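Hypothetical protein ST1511 (Sulfolobus tokodaii, PDB 2EKM) is of unknown function but belongs to the adenosine-specific kinase family, so it may act on adenosine or an adenine nucleotide. Local coordinates at residues N17-Q22 with N95-I100; E34-A37 with H42-F45; G46-E51 with R56-D61; H82-Y87 with E104-I109; L120-D125 with G129-V134. One frame throughout, in Å; residues are numbered along the deposited sequence.

Contact 1: residues N17-Q22 with N95-I100; sequences NVIIGQ and NVLNRI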
# COMPACT_ATOMS: atom_id res chain seq x y z
N ASN A 17 -14.55 14.09 -2.01
CA ASN A 17 -13.79 13.00 -1.42
C ASN A 17 -12.38 13.17 -1.98
O ASN A 17 -12.22 13.65 -3.11
CB ASN A 17 -14.36 11.65 -1.87
CG ASN A 17 -15.42 11.12 -0.93
OD1 ASN A 17 -15.11 10.42 0.04
ND2 ASN A 17 -16.68 11.45 -1.20
N VAL A 18 -11.38 12.82 -1.20
CA VAL A 18 -10.01 12.95 -1.66
C VAL A 18 -9.35 11.58 -1.63
O VAL A 18 -9.64 10.77 -0.75
CB VAL A 18 -9.21 13.95 -0.79
CG1 VAL A 18 -8.98 13.38 0.60
CG2 VAL A 18 -7.89 14.30 -1.47
N ILE A 19 -8.51 11.31 -2.61
CA ILE A 19 -7.77 10.06 -2.71
C ILE A 19 -6.31 10.44 -2.89
O ILE A 19 -5.96 11.14 -3.85
CB ILE A 19 -8.24 9.21 -3.91
CG1 ILE A 19 -9.71 8.82 -3.74
CG2 ILE A 19 -7.38 7.94 -4.00
CD1 ILE A 19 -10.29 8.11 -4.95
N ILE A 20 -5.46 9.98 -1.98
CA ILE A 20 -4.04 10.29 -2.03
C ILE A 20 -3.21 9.02 -2.11
O ILE A 20 -3.46 8.05 -1.39
CB ILE A 20 -3.63 11.11 -0.79
CG1 ILE A 20 -4.55 12.32 -0.64
CG2 ILE A 20 -2.18 11.56 -0.92
CD1 ILE A 20 -4.32 13.14 0.62
N GLY A 21 -2.22 9.02 -3.00
CA GLY A 21 -1.37 7.85 -3.14
C GLY A 21 0.02 8.17 -3.62
O GLY A 21 0.48 9.31 -3.54
N GLN A 22 0.70 7.15 -4.14
CA GLN A 22 2.05 7.30 -4.64
C GLN A 22 2.14 6.63 -6.00
O GLN A 22 1.57 5.55 -6.21
CB GLN A 22 3.03 6.63 -3.67
CG GLN A 22 4.49 6.84 -4.00
CD GLN A 22 5.38 6.10 -3.03
OE1 GLN A 22 5.14 6.11 -1.82
NE2 GLN A 22 6.41 5.44 -3.54
N ASN A 95 -16.38 4.06 -6.36
CA ASN A 95 -16.68 4.06 -7.79
C ASN A 95 -15.40 3.90 -8.61
O ASN A 95 -15.40 3.30 -9.68
CB ASN A 95 -17.33 5.37 -8.25
CG ASN A 95 -18.71 5.60 -7.65
OD1 ASN A 95 -19.41 4.67 -7.25
ND2 ASN A 95 -19.11 6.86 -7.62
N VAL A 96 -14.30 4.46 -8.11
CA VAL A 96 -13.05 4.44 -8.87
C VAL A 96 -11.80 3.91 -8.20
O VAL A 96 -10.76 3.83 -8.83
CB VAL A 96 -12.72 5.86 -9.38
CG1 VAL A 96 -13.84 6.37 -10.28
CG2 VAL A 96 -12.52 6.80 -8.20
N LEU A 97 -11.90 3.54 -6.93
CA LEU A 97 -10.71 3.07 -6.23
C LEU A 97 -10.02 1.90 -6.94
O LEU A 97 -8.80 1.90 -7.09
CB LEU A 97 -11.05 2.71 -4.79
CG LEU A 97 -9.90 2.83 -3.77
CD1 LEU A 97 -9.16 4.16 -3.94
CD2 LEU A 97 -10.47 2.71 -2.36
N ASN A 98 -10.79 0.90 -7.38
CA ASN A 98 -10.17 -0.23 -8.07
C ASN A 98 -9.51 0.17 -9.39
O ASN A 98 -8.48 -0.38 -9.76
CB ASN A 98 -11.18 -1.37 -8.27
CG ASN A 98 -11.41 -2.17 -7.00
OD1 ASN A 98 -10.59 -2.15 -6.09
ND2 ASN A 98 -12.53 -2.89 -6.94
N ARG A 99 -10.10 1.13 -10.11
CA ARG A 99 -9.49 1.58 -11.37
C ARG A 99 -8.13 2.19 -11.08
O ARG A 99 -7.15 1.94 -11.79
CB ARG A 99 -10.37 2.63 -12.06
CG ARG A 99 -11.58 2.05 -12.77
CD ARG A 99 -12.48 3.14 -13.34
NE ARG A 99 -13.48 2.55 -14.22
CZ ARG A 99 -13.48 2.68 -15.54
NH1 ARG A 99 -12.54 3.39 -16.15
NH2 ARG A 99 -14.40 2.06 -16.26
N ILE A 100 -8.07 2.99 -10.02
CA ILE A 100 -6.84 3.65 -9.62
C ILE A 100 -5.75 2.65 -9.23
O ILE A 100 -4.59 2.80 -9.62
CB ILE A 100 -7.11 4.63 -8.45
CG1 ILE A 100 -8.04 5.76 -8.94
CG2 ILE A 100 -5.80 5.21 -7.92
CD1 ILE A 100 -8.60 6.65 -7.83
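No ring, amide or guanidinium group offers a face or an edge where Ile19 meets Val96, Leu97 and Ile100; branched aliphatic side chains alone join strand 17-22 to helix 95-100. Ile19 points at the helix and divides its contacts between its two branches. The long branch ends in CD1, which meets Ile100 CD1 tip to tip at 3.6 Å, the closest approach between the segments. The same methyl also touches Val96 CG2, at 4.2 Å. The short branch, CG2, meets Leu97 CD1 at 4.2 Å, the two side chains crossing at a slant. Ile19 CG1 lies anti to the carbonyl carbon (chi1 -63°) and the chain runs on extended, which carries CD1 to both Val96 and Ile100. These two stand one turn apart on the helix, where Ile100 N bonds Val96 O at 3.1 Å. The helix belongs to a beta-alpha-beta crossover: strand 83-89 leads into helix 93-101, which leads into the parallel strand 108-113, and strand 16-22 lies between those two in the sheet. The segment axes pass 10.8 Å apart and diverge by only 15°, so the helix runs along the strand it covers. Leu97 sets out to one side of the strand, and its CD1 end comes nearer. Ile109 of strand 108-113 touches Ile19, Leu97 and Ile100 alike, while Glu104 of the second subunit packs on Leu97.

Contact 2: residues E34-A37 with H42-F45; sequences ETLA and HLKF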
# COMPACT_ATOMS: atom_id res chain seq x y z
N GLU A 34 -7.61 9.57 -17.73
CA GLU A 34 -8.32 8.65 -18.60
C GLU A 34 -9.24 7.66 -17.89
O GLU A 34 -10.40 7.49 -18.26
CB GLU A 34 -7.33 7.88 -19.48
CG GLU A 34 -6.76 8.72 -20.62
CD GLU A 34 -5.70 7.98 -21.43
OE1 GLU A 34 -5.80 6.74 -21.57
OE2 GLU A 34 -4.79 8.65 -21.94
N THR A 35 -8.72 7.00 -16.85
CA THR A 35 -9.52 6.01 -16.14
C THR A 35 -10.69 6.64 -15.38
O THR A 35 -11.74 6.02 -15.22
CB THR A 35 -8.63 5.16 -15.20
OG1 THR A 35 -9.30 3.93 -14.89
CG2 THR A 35 -8.31 5.92 -13.91
N LEU A 36 -10.52 7.88 -14.91
CA LEU A 36 -11.59 8.56 -14.20
C LEU A 36 -12.65 9.02 -15.21
O LEU A 36 -13.85 8.86 -14.99
CB LEU A 36 -11.04 9.77 -13.43
CG LEU A 36 -10.13 9.40 -12.25
CD1 LEU A 36 -9.52 10.65 -11.62
CD2 LEU A 36 -10.94 8.62 -11.22
N ALA A 37 -12.19 9.57 -16.33
CA ALA A 37 -13.09 10.05 -17.38
C ALA A 37 -13.99 8.94 -17.92
O ALA A 37 -15.18 9.17 -18.17
CB ALA A 37 -12.29 10.66 -18.53
N HIS A 42 -20.48 11.49 -15.64
CA HIS A 42 -20.87 12.60 -14.74
C HIS A 42 -19.88 12.84 -13.59
O HIS A 42 -19.98 13.82 -12.86
CB HIS A 42 -22.26 12.29 -14.17
CG HIS A 42 -23.29 12.32 -15.27
ND1 HIS A 42 -23.41 13.33 -16.16
CD2 HIS A 42 -24.31 11.39 -15.52
CE1 HIS A 42 -24.47 13.02 -16.93
NE2 HIS A 42 -25.03 11.86 -16.57
N LEU A 43 -18.88 11.98 -13.42
CA LEU A 43 -17.91 12.19 -12.35
C LEU A 43 -17.11 13.47 -12.60
O LEU A 43 -16.67 13.72 -13.72
CB LEU A 43 -16.95 11.01 -12.25
CG LEU A 43 -15.88 11.15 -11.15
CD1 LEU A 43 -16.52 10.97 -9.77
CD2 LEU A 43 -14.78 10.11 -11.36
N LYS A 44 -16.94 14.27 -11.56
CA LYS A 44 -16.16 15.50 -11.64
C LYS A 44 -14.89 15.19 -10.86
O LYS A 44 -14.95 14.62 -9.77
CB LYS A 44 -16.89 16.67 -10.98
CG LYS A 44 -18.27 16.95 -11.56
CD LYS A 44 -18.20 17.19 -13.06
CE LYS A 44 -19.60 17.38 -13.65
NZ LYS A 44 -19.57 17.51 -15.13
N PHE A 45 -13.74 15.56 -11.41
CA PHE A 45 -12.50 15.26 -10.72
C PHE A 45 -11.34 16.21 -11.03
O PHE A 45 -11.35 16.91 -12.04
CB PHE A 45 -12.09 13.82 -11.03
CG PHE A 45 -11.92 13.53 -12.51
CD1 PHE A 45 -10.71 13.78 -13.15
CD2 PHE A 45 -12.99 13.04 -13.26
CE1 PHE A 45 -10.56 13.54 -14.52
CE2 PHE A 45 -12.85 12.80 -14.64
CZ PHE A 45 -11.63 13.05 -15.26
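Leu36 carries helix 34-37 onto Phe45 and Leu43, each part of its side chain meeting something different. CB sits over the centre of the Phe45 ring, 3.6 Å from the centroid and 7° off the ring normal, a CH-pi contact square on the face. Beyond CG the chain forks. CD1 passes on over the rim and meets Phe45 CD1 at 3.7 Å, whereas CD2 turns to Leu43 CD2 at 4.1 Å. Leu43 CD2 also lies 4.0 Å from Leu36 O. The ring reaches this place because Phe45 CG stands between the backbone N and the carbonyl carbon (chi1 58°). Its far end meets the next residue of the helix, with Ala37 CB 4.1 Å from Phe45 CZ. An alanine at Phe45 would take away the flat surface under Leu36 CB and would probably open a gap between the last helical turn and the strand, with Leu36 freer to turn. Val96 of helix 93-101 touches both leucines, and Ile86 of strand 83-89 touches Leu36. The arrangement is that of a beta-alpha-beta crossover at the point where its helix, 28-37, gives way through a short loop to strand 44-50, parallel to strand 16-22 with strand 83-89 between them.

Contact 3: residues G46-E51 with R56-D61; sequences GIAFCE and RLIRWD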
# COMPACT_ATOMS: atom_id res chain seq x y z
N GLY A 46 -10.37 16.22 -10.13
CA GLY A 46 -9.18 17.03 -10.28
C GLY A 46 -8.00 16.16 -9.87
O GLY A 46 -8.09 15.45 -8.86
N ILE A 47 -6.91 16.23 -10.63
CA ILE A 47 -5.73 15.41 -10.36
C ILE A 47 -4.43 16.20 -10.26
O ILE A 47 -4.18 17.09 -11.08
CB ILE A 47 -5.52 14.38 -11.50
CG1 ILE A 47 -6.79 13.56 -11.70
CG2 ILE A 47 -4.31 13.50 -11.19
CD1 ILE A 47 -6.85 12.87 -13.05
N ALA A 48 -3.61 15.86 -9.28
CA ALA A 48 -2.31 16.52 -9.10
C ALA A 48 -1.27 15.43 -8.88
O ALA A 48 -1.54 14.45 -8.17
CB ALA A 48 -2.35 17.47 -7.92
N PHE A 49 -0.10 15.60 -9.48
CA PHE A 49 0.99 14.63 -9.36
C PHE A 49 2.33 15.35 -9.15
O PHE A 49 2.67 16.27 -9.89
CB PHE A 49 1.07 13.77 -10.62
CG PHE A 49 2.27 12.87 -10.68
CD1 PHE A 49 2.44 11.84 -9.76
CD2 PHE A 49 3.25 13.06 -11.66
CE1 PHE A 49 3.55 11.00 -9.82
CE2 PHE A 49 4.37 12.23 -11.73
CZ PHE A 49 4.52 11.20 -10.81
N CYS A 50 3.07 14.92 -8.14
CA CYS A 50 4.35 15.54 -7.83
C CYS A 50 5.55 14.96 -8.58
O CYS A 50 6.17 14.00 -8.14
CB CYS A 50 4.63 15.46 -6.33
SG CYS A 50 3.47 16.41 -5.29
N GLU A 51 5.87 15.55 -9.73
CA GLU A 51 7.03 15.12 -10.51
C GLU A 51 8.20 15.30 -9.53
O GLU A 51 8.35 16.37 -8.93
CB GLU A 51 7.20 16.02 -11.73
CG GLU A 51 8.49 15.82 -12.50
CD GLU A 51 8.60 16.77 -13.67
OE1 GLU A 51 8.30 17.97 -13.49
OE2 GLU A 51 8.99 16.32 -14.76
N ARG A 56 10.48 19.26 -11.48
CA ARG A 56 9.80 19.05 -10.21
C ARG A 56 8.50 19.85 -10.11
O ARG A 56 8.24 20.51 -9.10
CB ARG A 56 10.73 19.43 -9.06
CG ARG A 56 12.01 18.59 -9.00
CD ARG A 56 13.11 19.29 -8.21
NE ARG A 56 12.69 19.64 -6.86
CZ ARG A 56 13.47 20.23 -5.97
NH1 ARG A 56 14.73 20.53 -6.30
NH2 ARG A 56 13.02 20.52 -4.76
N LEU A 57 7.69 19.79 -11.16
CA LEU A 57 6.44 20.52 -11.21
C LEU A 57 5.22 19.69 -10.85
O LEU A 57 5.15 18.49 -11.14
CB LEU A 57 6.23 21.10 -12.61
CG LEU A 57 7.26 22.11 -13.11
CD1 LEU A 57 7.01 22.43 -14.59
CD2 LEU A 57 7.17 23.36 -12.26
N ILE A 58 4.24 20.33 -10.20
CA ILE A 58 3.00 19.65 -9.86
C ILE A 58 2.30 19.52 -11.21
O ILE A 58 1.95 20.53 -11.83
CB ILE A 58 2.09 20.51 -8.94
CG1 ILE A 58 2.78 20.77 -7.59
CG2 ILE A 58 0.75 19.82 -8.76
CD1 ILE A 58 2.95 19.54 -6.73
N ARG A 59 2.11 18.29 -11.67
CA ARG A 59 1.44 18.05 -12.95
C ARG A 59 -0.04 17.82 -12.66
O ARG A 59 -0.38 17.16 -11.68
CB ARG A 59 2.06 16.84 -13.64
CG ARG A 59 3.56 16.96 -13.82
CD ARG A 59 3.93 18.19 -14.62
NE ARG A 59 5.36 18.25 -14.91
CZ ARG A 59 5.87 18.72 -16.04
NH1 ARG A 59 5.08 19.18 -17.00
NH2 ARG A 59 7.19 18.72 -16.22
N TRP A 60 -0.91 18.36 -13.50
CA TRP A 60 -2.33 18.23 -13.23
C TRP A 60 -3.26 18.17 -14.43
O TRP A 60 -2.89 18.53 -15.55
CB TRP A 60 -2.77 19.40 -12.35
CG TRP A 60 -2.42 20.73 -12.96
CD1 TRP A 60 -1.25 21.42 -12.81
CD2 TRP A 60 -3.22 21.49 -13.88
NE1 TRP A 60 -1.27 22.57 -13.58
CE2 TRP A 60 -2.47 22.63 -14.25
CE3 TRP A 60 -4.49 21.31 -14.44
CZ2 TRP A 60 -2.95 23.60 -15.14
CZ3 TRP A 60 -4.98 22.27 -15.33
CH2 TRP A 60 -4.20 23.40 -15.67
N ASP A 61 -4.48 17.72 -14.16
CA ASP A 61 -5.53 17.63 -15.16
C ASP A 61 -6.83 17.34 -14.43
O ASP A 61 -6.84 17.15 -13.21
CB ASP A 61 -5.26 16.52 -16.18
CG ASP A 61 -5.90 16.81 -17.54
OD1 ASP A 61 -7.01 17.38 -17.56
OD2 ASP A 61 -5.31 16.45 -18.57
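Strands 46-50 and 57-61 run antiparallel with their axes 4.4 Å apart, Ile47 facing Asp61 and Phe49 facing Arg59 as hydrogen-bonded pairs, while Ala48 with Trp60 and Cys50 with Ile58 are non-hydrogen-bonded. The Phe49-Arg59 pair is tight, with Phe49 N to Arg59 O and Arg59 N to Phe49 O both 2.7 Å. In the next hydrogen-bonded pair, beyond Ala48 and Trp60, Ile47 N stands 2.7 Å from Asp61 O, but the return bond, Asp61 N to Ile47 O, is longer at 3.2 Å. Past the last pair the Glu51 side chain takes over. Its OE1 accepts Leu57 N at 3.0 Å through its anti lone pair, in a nearly straight bond (174°). Arg59 NH2 comes to the same oxygen from the syn side, also at 3.0 Å, forming a salt bridge. A bend at chi2 (-58°) brings the guanidinium there, and the carboxylate lies at its edge with the two planes 71° apart. Leu57 CD1 covers the rim of one guanidinium face, and NH1 pairs with Glu143 of the third subunit. Phe49 turns its ring edge to Arg59 CB. On the other side of the sheet Ile58 CD1 packs on Cys50 SG at 3.5 Å and its CG2 touches Ala48 CB; Ala48 and Trp60 meet helix 65-78 there. This is a beta hairpin at the border of the five-stranded sheet, and Leu57 and Ile58 continue that sheet across the interface by a parallel ladder with a strand of the third subunit.

Contact 4: residues H82-Y87 with E104-I109; sequences HTFVIY and EEVVRI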
# COMPACT_ATOMS: atom_id res chain seq x y z
N HIS A 82 6.58 12.25 -6.08
CA HIS A 82 5.77 11.15 -6.60
C HIS A 82 4.41 10.91 -5.94
O HIS A 82 3.78 9.86 -6.14
CB HIS A 82 6.59 9.86 -6.64
CG HIS A 82 7.44 9.73 -7.87
ND1 HIS A 82 7.36 10.62 -8.92
CD2 HIS A 82 8.34 8.79 -8.23
CE1 HIS A 82 8.18 10.23 -9.88
NE2 HIS A 82 8.79 9.12 -9.49
N THR A 83 3.95 11.87 -5.15
CA THR A 83 2.66 11.78 -4.49
C THR A 83 1.60 12.25 -5.49
O THR A 83 1.82 13.21 -6.23
CB THR A 83 2.58 12.71 -3.25
OG1 THR A 83 3.60 12.34 -2.31
CG2 THR A 83 1.22 12.59 -2.58
N PHE A 84 0.45 11.58 -5.52
CA PHE A 84 -0.62 12.02 -6.39
C PHE A 84 -1.84 12.26 -5.51
O PHE A 84 -2.03 11.60 -4.48
CB PHE A 84 -0.90 11.00 -7.52
CG PHE A 84 -1.56 9.72 -7.08
CD1 PHE A 84 -2.93 9.67 -6.83
CD2 PHE A 84 -0.83 8.54 -6.99
CE1 PHE A 84 -3.56 8.47 -6.50
CE2 PHE A 84 -1.45 7.33 -6.66
CZ PHE A 84 -2.82 7.30 -6.42
N VAL A 85 -2.64 13.25 -5.90
CA VAL A 85 -3.84 13.61 -5.15
C VAL A 85 -5.01 13.74 -6.11
O VAL A 85 -4.90 14.37 -7.16
CB VAL A 85 -3.65 14.97 -4.43
CG1 VAL A 85 -4.95 15.38 -3.73
CG2 VAL A 85 -2.52 14.87 -3.42
N ILE A 86 -6.13 13.12 -5.74
CA ILE A 86 -7.34 13.17 -6.54
C ILE A 86 -8.52 13.65 -5.70
O ILE A 86 -8.72 13.19 -4.57
CB ILE A 86 -7.73 11.77 -7.10
CG1 ILE A 86 -6.63 11.23 -8.02
CG2 ILE A 86 -9.04 11.87 -7.86
CD1 ILE A 86 -6.88 9.79 -8.47
N TYR A 87 -9.27 14.59 -6.25
CA TYR A 87 -10.46 15.11 -5.59
C TYR A 87 -11.61 14.77 -6.52
O TYR A 87 -11.50 14.96 -7.73
CB TYR A 87 -10.38 16.63 -5.41
CG TYR A 87 -9.66 17.07 -4.16
CD1 TYR A 87 -10.34 17.21 -2.96
CD2 TYR A 87 -8.29 17.33 -4.17
CE1 TYR A 87 -9.68 17.60 -1.79
CE2 TYR A 87 -7.62 17.71 -3.02
CZ TYR A 87 -8.32 17.85 -1.83
OH TYR A 87 -7.67 18.23 -0.68
N GLU A 104 -1.13 1.26 -14.11
CA GLU A 104 0.24 0.73 -14.11
C GLU A 104 1.34 1.55 -13.46
O GLU A 104 2.38 1.00 -13.10
CB GLU A 104 0.65 0.35 -15.54
CG GLU A 104 0.53 1.46 -16.58
CD GLU A 104 0.90 0.97 -17.97
OE1 GLU A 104 0.69 -0.23 -18.24
OE2 GLU A 104 1.39 1.77 -18.80
N GLU A 105 1.13 2.86 -13.30
CA GLU A 105 2.12 3.72 -12.65
C GLU A 105 1.93 3.75 -11.13
O GLU A 105 2.87 3.95 -10.37
CB GLU A 105 1.98 5.13 -13.22
CG GLU A 105 2.69 5.29 -14.57
CD GLU A 105 1.69 5.11 -15.69
OE1 GLU A 105 0.50 5.23 -15.43
OE2 GLU A 105 2.11 4.85 -16.81
N VAL A 106 0.69 3.58 -10.68
CA VAL A 106 0.37 3.63 -9.26
C VAL A 106 1.11 2.58 -8.43
O VAL A 106 1.05 1.40 -8.72
CB VAL A 106 -1.17 3.50 -9.05
CG1 VAL A 106 -1.50 3.40 -7.56
CG2 VAL A 106 -1.88 4.70 -9.66
N VAL A 107 1.80 3.03 -7.38
CA VAL A 107 2.54 2.14 -6.50
C VAL A 107 1.66 1.71 -5.33
O VAL A 107 1.65 0.54 -4.93
CB VAL A 107 3.81 2.84 -5.97
CG1 VAL A 107 4.55 1.92 -5.00
CG2 VAL A 107 4.72 3.21 -7.13
N ARG A 108 0.92 2.66 -4.78
CA ARG A 108 0.04 2.40 -3.65
C ARG A 108 -0.83 3.61 -3.36
O ARG A 108 -0.59 4.69 -3.90
CB ARG A 108 0.85 2.06 -2.40
CG ARG A 108 1.86 3.14 -2.03
CD ARG A 108 2.48 2.84 -0.68
NE ARG A 108 3.66 3.65 -0.46
CZ ARG A 108 4.30 3.74 0.70
NH1 ARG A 108 3.85 3.08 1.76
NH2 ARG A 108 5.38 4.50 0.80
N ILE A 109 -1.83 3.41 -2.51
CA ILE A 109 -2.75 4.47 -2.14
C ILE A 109 -2.68 4.65 -0.62
O ILE A 109 -2.71 3.67 0.12
CB ILE A 109 -4.19 4.11 -2.56
CG1 ILE A 109 -4.21 3.77 -4.05
CG2 ILE A 109 -5.14 5.26 -2.25
CD1 ILE A 109 -5.55 3.26 -4.56
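Phe84 alone reaches from strand 83-87 to Val106, Arg108 and Ile109, and it does so with one end of its ring. The tight part is at CE2. Both methyls of Val106, CG1 and CG2, lie 4.0 Å from Phe84 CE2, so one ring carbon rests against both branches of the valine, the two side chains crossing at about a right angle. Arg108 O stands 3.9 Å from the same carbon. Phe84 CG occupies the position between the backbone N and the carbonyl carbon (chi1 72°), which swings the ring across the intervening strand at Gly21, where no side chain stands in the way. The contact slackens toward Ile109, whose CG1 comes only to 4.5 Å from Phe84 CZ. Going the other way along the chain, toward Glu104 and Glu105, the apolar packing gives way to charge: Glu104 is partly exposed, and the carboxylates of both residues form salt bridges with Lys27. The Arg108 side chain leaves the ring behind and bonds Gln22 through NH2. Val107 and Arg108 both face Gln22, a classic beta bulge at the start of strand 108-113, while Val106 O accepts a hydrogen bond from Lys101 of the third subunit. Strand 16-22 lies between the two segments in the sheet; Leu32 of helix 28-37 and Ile100 of helix 93-101 also touch the Phe84 ring, so it is packed between two helices and the sheet beneath them.

Contact 5: residues L120-D125 with G129-V134; sequences LVAETD and GVIGVV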
# COMPACT_ATOMS: atom_id res chain seq x y z
N LEU A 120 0.82 12.41 7.31
CA LEU A 120 2.06 12.44 8.07
C LEU A 120 3.23 12.39 7.09
O LEU A 120 3.39 11.43 6.34
CB LEU A 120 2.11 11.24 9.03
CG LEU A 120 0.89 11.14 9.95
CD1 LEU A 120 0.91 9.82 10.70
CD2 LEU A 120 0.88 12.31 10.92
N VAL A 121 4.05 13.44 7.11
CA VAL A 121 5.17 13.55 6.20
C VAL A 121 6.53 13.62 6.89
O VAL A 121 6.77 14.49 7.73
CB VAL A 121 5.01 14.80 5.31
CG1 VAL A 121 6.11 14.84 4.25
CG2 VAL A 121 3.64 14.80 4.66
N ALA A 122 7.42 12.70 6.54
CA ALA A 122 8.76 12.67 7.11
C ALA A 122 9.64 13.50 6.18
O ALA A 122 9.48 13.46 4.96
CB ALA A 122 9.27 11.25 7.18
N GLU A 123 10.56 14.26 6.76
CA GLU A 123 11.45 15.09 5.97
C GLU A 123 12.89 14.72 6.26
O GLU A 123 13.26 14.50 7.41
CB GLU A 123 11.20 16.57 6.28
CG GLU A 123 11.84 17.54 5.30
CD GLU A 123 11.36 18.96 5.52
OE1 GLU A 123 11.56 19.49 6.64
OE2 GLU A 123 10.80 19.55 4.56
N THR A 124 13.71 14.62 5.20
CA THR A 124 15.12 14.27 5.36
C THR A 124 15.98 15.28 4.60
O THR A 124 15.48 16.29 4.11
CB THR A 124 15.43 12.88 4.77
OG1 THR A 124 15.30 12.93 3.34
CG2 THR A 124 14.47 11.83 5.32
N ASP A 125 17.27 14.99 4.52
CA ASP A 125 18.19 15.84 3.80
C ASP A 125 17.78 15.91 2.32
O ASP A 125 17.87 16.97 1.69
CB ASP A 125 19.62 15.29 3.92
CG ASP A 125 19.74 13.84 3.47
OD1 ASP A 125 19.02 12.97 4.01
OD2 ASP A 125 20.56 13.55 2.57
N GLY A 129 8.71 12.47 2.43
CA GLY A 129 8.08 11.20 2.13
C GLY A 129 6.86 10.99 3.02
O GLY A 129 6.88 11.38 4.19
N VAL A 130 5.81 10.38 2.48
CA VAL A 130 4.59 10.13 3.24
C VAL A 130 4.74 8.86 4.07
O VAL A 130 5.05 7.80 3.53
CB VAL A 130 3.37 9.97 2.30
CG1 VAL A 130 2.13 9.60 3.10
CG2 VAL A 130 3.14 11.27 1.52
N ILE A 131 4.54 8.96 5.38
CA ILE A 131 4.68 7.77 6.22
C ILE A 131 3.34 7.23 6.71
O ILE A 131 3.29 6.18 7.34
CB ILE A 131 5.60 8.04 7.44
CG1 ILE A 131 4.98 9.10 8.35
CG2 ILE A 131 6.97 8.48 6.96
CD1 ILE A 131 5.70 9.24 9.68
N GLY A 132 2.27 7.96 6.42
CA GLY A 132 0.95 7.53 6.83
C GLY A 132 -0.05 8.66 6.88
O GLY A 132 0.24 9.78 6.46
N VAL A 133 -1.25 8.37 7.38
CA VAL A 133 -2.30 9.37 7.50
C VAL A 133 -3.13 9.12 8.75
O VAL A 133 -3.12 8.02 9.30
CB VAL A 133 -3.27 9.32 6.29
CG1 VAL A 133 -2.50 9.49 4.98
CG2 VAL A 133 -4.04 8.00 6.29
N VAL A 134 -3.83 10.15 9.20
CA VAL A 134 -4.73 10.03 10.34
C VAL A 134 -6.08 10.26 9.69
O VAL A 134 -6.47 11.39 9.41
CB VAL A 134 -4.47 11.10 11.42
CG1 VAL A 134 -5.46 10.90 12.58
CG2 VAL A 134 -3.04 10.99 11.93
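Ile131 lies beside Leu120 and Ala122 in the beta hairpin of strands 117-123 and 128-135, its two branches dividing the pair between them. CG1 meets Leu120 CB at 3.6 Å and CG2 meets Ala122 CB at 3.6 Å. The division follows from the first torsion, which sets CG1 between the backbone N and the carbonyl carbon (chi1 64°) and CG2 beside the N. Leu120 reaches the other way along the partner strand, and its CD2 touches Val134 CG2 more loosely, at 4.3 Å. Val121 and Val130 form a non-hydrogen-bonded pair on the opposite face of the sheet, where both pack on Ile78 of helix 65-78. The face of Leu120 and Ala122 is turned to the assembly instead: Ile131 touches Ile131 of the second subunit and Leu120 of the third. With an alanine in place of Ile131, CG1 and CG2 are gone, and Leu120 CB and Ala122 CB would probably lose their neighbour at the subunit junction. Ala122 and Gly129 exchange two backbone bonds, Ala122 N to Gly129 O at 2.7 Å and Gly129 N to Ala122 O at 2.8 Å. Farther along, Ile131 N bonds Leu120 O at 2.9 Å, and Ile131 CG1 lies 3.5 Å from that same Leu120 O.

Contacts 1, 2 and 4 are buried within the subunit and almost wholly apolar: contacts 1 and 2 pack two crossover helices on one face of the five-stranded sheet, and contact 4 joins a strand of it to the chain after the second helix. Backbone bonds of strand 16-22 to both its neighbours tie contacts 1 and 4; Val96 of contact 1 touches Leu36 and Leu43 of contact 2. Contact 3 shares strand 44-50 with contact 2 but is only partly buried, at the sheet's border, where backbone ladder and salt bridge replace aliphatic packing. Contact 5, a hairpin of the separate three-stranded sheet, is also buried, through aliphatic packing against both other subunits.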